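Local coordinates for protein nicotinate phosphoribosyltransferase (Porphyromonas gingivalis, PDB 2IM5) that probably catalyses the ATP-dependent synthesis of nicotinate mononucleotide from nicotinate and phosphoribosyl pyrophosphate, a step in NAD biosynthesis, at residues 279-282 / 283-287. Residues are numbered along the deposited sequence; the frame is centred on the assembly and turned at random.
Sequences PEIF and IEKAV
Lys-285 runs alongside Ile-281, one turn on, at the start of helix 279-292, the helix of a beta-alpha-beta crossover between the parallel strands 271-274 and 301-304. The lysine can be followed outward. Its CB rests near the carbonyl oxygens of Phe-282 and Ile-281; CG, held beside the backbone N by a chi1 of -66°, lies 3.4 Å from Ile-281 O, and CD is still near that oxygen. From there the chain is fully extended, and CE comes 3.7 Å from Ile-281 CG2. NZ passes the same methyl and forms a salt bridge with Asp-255, which ties this face of the helix to helix 254-260.

Phe-282 takes the inward side, its ring directed at Leu-272, Ile-302 and the ring of His-274, while Ile-283 turns instead to Leu-319 and Cys-320 of helix 310-320. The phenylalanine CE2 stands obliquely 4.4 Å from Ala-286 CB, a loose apolar contact at the sheet. CG1 of Ile-283 lies 3.1 Å from Pro-279 O, snug against the carbonyl that its own N-H binds. Glu-284 CG, beside its backbone N, lies 3.4 Å from Glu-280 O, and the bend at chi2 turns the carboxylate, which is bridged to Arg-323, a charge that probably offsets repulsion from the nearby carboxylate of Glu-280.

Under these side chains the helical i to i+4 bonds begin. The amide of Glu-284 reaches Glu-280 O at 3.2 Å with its donor tilted 30° from the carbonyl plane, whereas Ala-286 N meets Phe-282 O more directly, at 3.0 Å.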
ATOM      1  N   PRO A 279      10.961  10.609  10.934  1.00 28.41           N
ATOM      2  CA  PRO A 279      11.544  10.909   9.623  1.00 28.66           C
ATOM      3  C   PRO A 279      12.963  11.482   9.669  1.00 29.62           C
ATOM      4  O   PRO A 279      13.814  11.137   8.843  1.00 29.46           O
ATOM      5  CB  PRO A 279      10.520  11.868   9.000  1.00 28.08           C
ATOM      6  CG  PRO A 279       9.900  12.529  10.181  1.00 27.42           C
ATOM      7  CD  PRO A 279       9.726  11.383  11.147  1.00 27.75           C
ATOM      8  N   GLU A 280      13.223  12.349  10.638  1.00 30.45           N
ATOM      9  CA  GLU A 280      14.547  12.947  10.774  1.00 31.19           C
ATOM     10  C   GLU A 280      15.600  11.882  11.065  1.00 30.33           C
ATOM     11  O   GLU A 280      16.721  11.945  10.562  1.00 28.60           O
ATOM     12  CB  GLU A 280      14.536  13.999  11.887  1.00 34.62           C
ATOM     13  CG  GLU A 280      15.892  14.612  12.185  1.00 37.63           C
ATOM     14  CD  GLU A 280      15.780  15.997  12.817  1.00 41.97           C
ATOM     15  OE1 GLU A 280      14.822  16.236  13.586  1.00 42.98           O
ATOM     16  OE2 GLU A 280      16.661  16.846  12.550  1.00 44.18           O
ATOM     17  N   ILE A 281      15.236  10.900  11.880  1.00 30.06           N
ATOM     18  CA  ILE A 281      16.153   9.815  12.200  1.00 29.36           C
ATOM     19  C   ILE A 281      16.375   8.960  10.948  1.00 29.12           C
ATOM     20  O   ILE A 281      17.494   8.527  10.671  1.00 28.27           O
ATOM     21  CB  ILE A 281      15.593   8.943  13.346  1.00 30.95           C
ATOM     22  CG1 ILE A 281      15.668   9.731  14.658  1.00 31.34           C
ATOM     23  CG2 ILE A 281      16.371   7.637  13.458  1.00 29.53           C
ATOM     24  CD1 ILE A 281      15.011   9.041  15.826  1.00 35.48           C
ATOM     25  N   PHE A 282      15.308   8.736  10.186  1.00 27.78           N
ATOM     26  CA  PHE A 282      15.403   7.945   8.965  1.00 26.39           C
ATOM     27  C   PHE A 282      16.337   8.640   7.970  1.00 26.22           C
ATOM     28  O   PHE A 282      17.176   7.997   7.337  1.00 25.60           O
ATOM     29  CB  PHE A 282      14.023   7.780   8.326  1.00 26.00           C
ATOM     30  CG  PHE A 282      14.035   6.946   7.079  1.00 26.55           C
ATOM     31  CD1 PHE A 282      13.909   5.559   7.152  1.00 26.80           C
ATOM     32  CD2 PHE A 282      14.194   7.545   5.830  1.00 24.67           C
ATOM     33  CE1 PHE A 282      13.939   4.775   5.994  1.00 26.45           C
ATOM     34  CE2 PHE A 282      14.228   6.778   4.672  1.00 25.85           C
ATOM     35  CZ  PHE A 282      14.100   5.387   4.752  1.00 26.11           C
ATOM     36  N   ILE A 283      16.190   9.956   7.833  1.00 25.57           N
ATOM     37  CA  ILE A 283      17.026  10.715   6.908  1.00 24.84           C
ATOM     38  C   ILE A 283      18.512  10.555   7.233  1.00 24.99           C
ATOM     39  O   ILE A 283      19.335  10.367   6.329  1.00 24.51           O
ATOM     40  CB  ILE A 283      16.641  12.210   6.924  1.00 24.94           C
ATOM     41  CG1 ILE A 283      15.212  12.369   6.394  1.00 25.07           C
ATOM     42  CG2 ILE A 283      17.622  13.012   6.086  1.00 25.31           C
ATOM     43  CD1 ILE A 283      14.624  13.749   6.573  1.00 26.63           C
ATOM     44  N   GLU A 284      18.856  10.616   8.516  1.00 25.90           N
ATOM     45  CA  GLU A 284      20.252  10.460   8.941  1.00 27.74           C
ATOM     46  C   GLU A 284      20.799   9.090   8.562  1.00 27.17           C
ATOM     47  O   GLU A 284      21.890   8.986   8.000  1.00 27.41           O
ATOM     48  CB  GLU A 284      20.397  10.622  10.459  1.00 31.20           C
ATOM     49  CG  GLU A 284      20.043  11.991  10.997  1.00 39.70           C
ATOM     50  CD  GLU A 284      20.718  13.111  10.231  1.00 44.27           C
ATOM     51  OE1 GLU A 284      21.951  13.037  10.009  1.00 47.73           O
ATOM     52  OE2 GLU A 284      20.007  14.067   9.854  1.00 46.93           O
ATOM     53  N   LYS A 285      20.051   8.036   8.886  1.00 26.12           N
ATOM     54  CA  LYS A 285      20.477   6.672   8.575  1.00 25.58           C
ATOM     55  C   LYS A 285      20.711   6.491   7.082  1.00 24.54           C
ATOM     56  O   LYS A 285      21.731   5.944   6.666  1.00 23.62           O
ATOM     57  CB  LYS A 285      19.428   5.659   9.042  1.00 27.39           C
ATOM     58  CG  LYS A 285      19.246   5.576  10.550  1.00 29.62           C
ATOM     59  CD  LYS A 285      18.115   4.615  10.910  1.00 31.05           C
ATOM     60  CE  LYS A 285      17.970   4.438  12.419  1.00 31.84           C
ATOM     61  NZ  LYS A 285      16.731   3.651  12.753  1.00 33.15           N
ATOM     62  N   ALA A 286      19.764   6.962   6.278  1.00 23.77           N
ATOM     63  CA  ALA A 286      19.851   6.849   4.825  1.00 23.88           C
ATOM     64  C   ALA A 286      21.085   7.564   4.282  1.00 24.40           C
ATOM     65  O   ALA A 286      21.898   6.972   3.562  1.00 23.96           O
ATOM     66  CB  ALA A 286      18.596   7.427   4.185  1.00 21.21           C
ATOM     67  N   VAL A 287      21.220   8.843   4.622  1.00 23.94           N
ATOM     68  CA  VAL A 287      22.356   9.629   4.162  1.00 23.79           C
ATOM     69  C   VAL A 287      23.679   9.016   4.609  1.00 24.25           C
ATOM     70  O   VAL A 287      24.632   8.950   3.826  1.00 24.52           O
ATOM     71  CB  VAL A 287      22.276  11.089   4.670  1.00 23.98           C
ATOM     72  CG1 VAL A 287      23.566  11.839   4.340  1.00 22.06           C
ATOM     73  CG2 VAL A 287      21.092  11.785   4.029  1.00 24.68           C
TER